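Local coordinates for replicase polyprotein 1a (Avian infectious bronchitis virus, PDB 3LD1), which is probably processed by its own proteinases into nonstructural proteins of viral replication, among them nsp2, whose role is not firmly established, at residues L302-V313 with A346-V356. The protein carries 3 engineered substitutions. Sequence-based numbering, arbitrary orientation.
Sequences LTLLDQKAEIPV and ALHDVHCCERV
Thr303 and Glu354 pair through both backbone N-H groups in the antiparallel ladder that joins 302-308 to 351-355. The Glu354 carbonyl is gripped twice: Thr303 N approaches Glu354 O nearly head-on at 3.0 Å, while Thr303 OG1 donates to the same Glu354 O from above the carbonyl plane at 2.9 Å. A chi1 of 38° sets that hydroxyl between its own N and carbonyl carbon, and turns CG2 to Val356 CG1. Farther along, Leu305 N bonds Cys352 O, and Cys352 N returns a straight 2.7 Å bond to Gln307 O. The corner at Asp306, an inverse gamma turn, lies within a beta bulge that shifts the register by two residues before Lys308 meets His351.

Gln307 NE2 donates to Cys352 SG at 3.3 Å, with the sulfur close to the amide plane. Lys308 runs alongside His351, pointing the same way. Its CB touches Val350 O, CG sits over one face of the imidazole, 4.1 Å from the centroid in a CH-pi contact, and the extended chain brings CE beside His351 NE2. Lys308 NZ then passes the ring, 4.8 Å from His351 NE2. The bond from His351 ND1 to Asp349 O, which lies in the ring plane, helps to hold the ring's rotation.

Beyond the ladder, Val350 CG2 packs on Val313 CG2 at 3.7 Å, and water 1 links Glu310 N to Val350 O. Strand 335-342 hydrogen-bonds the opposite edge of 351-355 through His351 and Cys353, strand 325-332 supplies Phe330 against Ile311 and Val350, and strand 291-298 pairs at Ala346 and packs Val293 on Val313 and Ala346.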
loop_
_atom_site.group_PDB
_atom_site.type_symbol
_atom_site.label_atom_id
_atom_site.label_comp_id
_atom_site.label_asym_id
_atom_site.label_seq_id
_atom_site.Cartn_x
_atom_site.Cartn_y
_atom_site.Cartn_z
ATOM N N LEU A 302 -7.618 -26.420 35.925
ATOM C CA LEU A 302 -8.380 -25.200 35.629
ATOM C C LEU A 302 -9.500 -25.381 34.647
ATOM O O LEU A 302 -9.477 -26.278 33.837
ATOM C CB LEU A 302 -7.482 -24.088 35.200
ATOM C CG LEU A 302 -6.529 -23.493 36.218
ATOM C CD1 LEU A 302 -5.262 -22.852 35.585
ATOM C CD2 LEU A 302 -7.256 -22.400 36.922
ATOM N N THR A 303 -10.493 -24.525 34.739
ATOM C CA THR A 303 -11.582 -24.519 33.813
ATOM C C THR A 303 -11.635 -23.152 33.165
ATOM O O THR A 303 -11.439 -22.131 33.836
ATOM C CB THR A 303 -12.910 -24.785 34.529
ATOM O OG1 THR A 303 -12.885 -24.124 35.789
ATOM C CG2 THR A 303 -13.057 -26.288 34.841
ATOM N N LEU A 304 -11.885 -23.159 31.855
ATOM C CA LEU A 304 -12.005 -22.003 31.009
ATOM C C LEU A 304 -13.409 -21.475 31.116
ATOM O O LEU A 304 -14.344 -22.158 30.804
ATOM C CB LEU A 304 -11.790 -22.425 29.560
ATOM C CG LEU A 304 -11.166 -21.495 28.502
ATOM C CD1 LEU A 304 -11.732 -21.688 27.111
ATOM C CD2 LEU A 304 -11.295 -20.057 28.879
ATOM N N LEU A 305 -13.540 -20.242 31.534
ATOM C CA LEU A 305 -14.795 -19.597 31.521
ATOM C C LEU A 305 -14.986 -18.915 30.188
ATOM O O LEU A 305 -14.030 -18.480 29.528
ATOM C CB LEU A 305 -14.802 -18.537 32.592
ATOM C CG LEU A 305 -14.669 -19.065 34.016
ATOM C CD1 LEU A 305 -14.337 -17.891 34.952
ATOM C CD2 LEU A 305 -15.966 -19.807 34.457
ATOM N N ASP A 306 -16.234 -18.783 29.795
ATOM C CA ASP A 306 -16.537 -18.117 28.557
ATOM C C ASP A 306 -16.516 -16.598 28.812
ATOM O O ASP A 306 -17.575 -16.017 29.011
ATOM C CB ASP A 306 -17.922 -18.612 28.144
ATOM C CG ASP A 306 -18.478 -17.891 26.927
ATOM O OD1 ASP A 306 -18.836 -18.596 25.943
ATOM O OD2 ASP A 306 -18.616 -16.631 26.962
ATOM N N GLN A 307 -15.349 -15.942 28.851
ATOM C CA GLN A 307 -15.315 -14.547 29.355
ATOM C C GLN A 307 -13.939 -13.869 29.442
ATOM O O GLN A 307 -12.984 -14.419 30.009
ATOM C CB GLN A 307 -16.018 -14.495 30.690
ATOM C CG GLN A 307 -15.414 -13.602 31.722
ATOM C CD GLN A 307 -16.113 -13.805 33.049
ATOM O OE1 GLN A 307 -17.300 -14.176 33.087
ATOM N NE2 GLN A 307 -15.387 -13.592 34.156
ATOM N N LYS A 308 -13.875 -12.660 28.911
ATOM C CA LYS A 308 -12.614 -11.974 28.595
ATOM C C LYS A 308 -12.182 -11.045 29.725
ATOM O O LYS A 308 -13.027 -10.560 30.486
ATOM C CB LYS A 308 -12.777 -11.186 27.282
ATOM C CG LYS A 308 -12.978 -12.103 26.078
ATOM C CD LYS A 308 -13.793 -11.522 24.918
ATOM C CE LYS A 308 -14.192 -12.725 24.028
ATOM N NZ LYS A 308 -14.761 -12.407 22.682
ATOM N N ALA A 309 -10.887 -10.762 29.832
ATOM C CA ALA A 309 -10.380 -9.957 30.963
ATOM C C ALA A 309 -9.783 -8.618 30.602
ATOM O O ALA A 309 -9.904 -7.616 31.367
ATOM C CB ALA A 309 -9.375 -10.745 31.846
ATOM N N GLU A 310 -9.117 -8.561 29.464
ATOM C CA GLU A 310 -8.552 -7.268 29.113
ATOM C C GLU A 310 -7.551 -6.925 30.177
ATOM O O GLU A 310 -7.749 -5.946 30.909
ATOM C CB GLU A 310 -9.638 -6.162 29.141
ATOM C CG GLU A 310 -9.282 -5.015 28.282
ATOM C CD GLU A 310 -8.931 -5.519 26.902
ATOM O OE1 GLU A 310 -7.803 -6.073 26.739
ATOM O OE2 GLU A 310 -9.796 -5.415 25.993
ATOM N N ILE A 311 -6.506 -7.741 30.301
ATOM C CA ILE A 311 -5.427 -7.428 31.228
ATOM C C ILE A 311 -4.135 -7.964 30.653
ATOM O O ILE A 311 -4.152 -8.875 29.799
ATOM C CB ILE A 311 -5.644 -7.983 32.703
ATOM C CG1 ILE A 311 -5.668 -9.495 32.749
ATOM C CG2 ILE A 311 -6.883 -7.416 33.381
ATOM C CD1 ILE A 311 -4.383 -9.989 33.168
ATOM N N PRO A 312 -3.018 -7.395 31.115
ATOM C CA PRO A 312 -1.683 -7.849 30.804
ATOM C C PRO A 312 -1.489 -9.366 30.921
ATOM O O PRO A 312 -1.870 -10.009 31.927
ATOM C CB PRO A 312 -0.825 -7.105 31.830
ATOM C CG PRO A 312 -1.528 -5.776 31.981
ATOM C CD PRO A 312 -2.996 -6.176 31.953
ATOM N N VAL A 313 -0.923 -9.921 29.860
ATOM C CA VAL A 313 -0.420 -11.230 29.937
ATOM C C VAL A 313 0.843 -11.280 30.835
ATOM O O VAL A 313 1.793 -10.572 30.582
ATOM C CB VAL A 313 -0.117 -11.747 28.536
ATOM C CG1 VAL A 313 0.621 -13.100 28.619
ATOM C CG2 VAL A 313 -1.433 -11.857 27.732
ATOM N N ALA A 346 2.531 -15.706 23.648
ATOM C CA ALA A 346 1.161 -15.692 24.116
ATOM C C ALA A 346 0.486 -14.536 23.444
ATOM O O ALA A 346 1.052 -13.411 23.333
ATOM C CB ALA A 346 1.091 -15.536 25.610
ATOM N N LEU A 347 -0.704 -14.791 22.958
ATOM C CA LEU A 347 -1.464 -13.728 22.309
ATOM C C LEU A 347 -2.341 -13.014 23.314
ATOM O O LEU A 347 -2.581 -13.537 24.385
ATOM C CB LEU A 347 -2.369 -14.384 21.327
ATOM C CG LEU A 347 -1.968 -14.587 19.877
ATOM C CD1 LEU A 347 -0.438 -14.801 19.525
ATOM C CD2 LEU A 347 -2.786 -15.697 19.421
ATOM N N HIS A 348 -2.857 -11.834 22.994
ATOM C CA HIS A 348 -3.562 -11.148 24.071
ATOM C C HIS A 348 -5.099 -11.442 24.173
ATOM O O HIS A 348 -5.838 -10.625 24.749
ATOM C CB HIS A 348 -3.298 -9.649 24.027
ATOM C CG HIS A 348 -1.853 -9.286 23.997
ATOM N ND1 HIS A 348 -1.390 -8.175 23.331
ATOM C CD2 HIS A 348 -0.773 -9.858 24.566
ATOM C CE1 HIS A 348 -0.082 -8.073 23.493
ATOM N NE2 HIS A 348 0.319 -9.101 24.216
ATOM N N ASP A 349 -5.596 -12.575 23.662
ATOM C CA ASP A 349 -7.009 -12.825 23.848
ATOM C C ASP A 349 -7.385 -13.431 25.191
ATOM O O ASP A 349 -7.869 -14.571 25.266
ATOM C CB ASP A 349 -7.568 -13.600 22.697
ATOM C CG ASP A 349 -7.256 -12.928 21.399
ATOM O OD1 ASP A 349 -6.082 -12.973 21.028
ATOM O OD2 ASP A 349 -8.148 -12.315 20.771
ATOM N N VAL A 350 -7.191 -12.642 26.249
ATOM C CA VAL A 350 -7.208 -13.183 27.571
ATOM C C VAL A 350 -8.617 -13.590 28.013
ATOM O O VAL A 350 -9.521 -12.791 27.951
ATOM C CB VAL A 350 -6.561 -12.213 28.583
ATOM C CG1 VAL A 350 -6.519 -12.885 29.975
ATOM C CG2 VAL A 350 -5.150 -11.871 28.184
ATOM N N HIS A 351 -8.784 -14.848 28.442
ATOM C CA HIS A 351 -10.029 -15.299 29.077
ATOM C C HIS A 351 -9.871 -15.632 30.586
ATOM O O HIS A 351 -8.813 -16.073 31.027
ATOM C CB HIS A 351 -10.600 -16.484 28.299
ATOM C CG HIS A 351 -11.077 -16.141 26.906
ATOM N ND1 HIS A 351 -10.240 -15.644 25.932
ATOM C CD2 HIS A 351 -12.305 -16.244 26.321
ATOM C CE1 HIS A 351 -10.934 -15.439 24.815
ATOM N NE2 HIS A 351 -12.196 -15.766 25.032
ATOM N N CYS A 352 -10.928 -15.447 31.379
ATOM C CA CYS A 352 -10.878 -15.804 32.781
ATOM C C CYS A 352 -10.938 -17.285 32.966
ATOM O O CYS A 352 -11.604 -17.998 32.178
ATOM C CB CYS A 352 -12.065 -15.242 33.511
ATOM S SG CYS A 352 -12.227 -13.486 33.356
ATOM N N CYS A 353 -10.278 -17.716 34.050
ATOM C CA CYS A 353 -10.347 -19.098 34.566
ATOM C C CYS A 353 -10.794 -19.246 36.067
ATOM O O CYS A 353 -10.633 -18.326 36.890
ATOM C CB CYS A 353 -8.952 -19.759 34.395
ATOM S SG CYS A 353 -8.468 -20.124 32.629
ATOM N N GLU A 354 -11.309 -20.425 36.422
ATOM C CA GLU A 354 -11.623 -20.774 37.823
ATOM C C GLU A 354 -10.818 -21.969 38.122
ATOM O O GLU A 354 -10.707 -22.861 37.263
ATOM C CB GLU A 354 -13.011 -21.329 37.894
ATOM C CG GLU A 354 -13.943 -20.695 38.821
ATOM C CD GLU A 354 -15.321 -20.920 38.265
ATOM O OE1 GLU A 354 -16.061 -19.936 38.029
ATOM O OE2 GLU A 354 -15.617 -22.100 37.970
ATOM N N ARG A 355 -10.319 -22.055 39.345
ATOM C CA ARG A 355 -9.768 -23.322 39.802
ATOM C C ARG A 355 -10.936 -24.312 39.986
ATOM O O ARG A 355 -12.025 -23.912 40.421
ATOM C CB ARG A 355 -8.962 -23.126 41.077
ATOM C CG ARG A 355 -7.777 -24.096 41.200
ATOM C CD ARG A 355 -7.062 -23.844 42.517
ATOM N NE ARG A 355 -7.123 -22.406 42.810
ATOM C CZ ARG A 355 -6.183 -21.716 43.453
ATOM N NH1 ARG A 355 -5.090 -22.336 43.901
ATOM N NH2 ARG A 355 -6.356 -20.403 43.642
ATOM N N VAL A 356 -10.728 -25.569 39.586
ATOM C CA VAL A 356 -11.740 -26.616 39.729
ATOM C C VAL A 356 -12.279 -26.762 41.163
ATOM O O VAL A 356 -11.492 -26.737 42.135
ATOM C CB VAL A 356 -11.141 -27.983 39.378
ATOM C CG1 VAL A 356 -10.983 -28.123 37.887
ATOM C CG2 VAL A 356 -9.780 -28.214 40.140
HETATM O O HOH W 1 -9.051 -10.097 26.870
#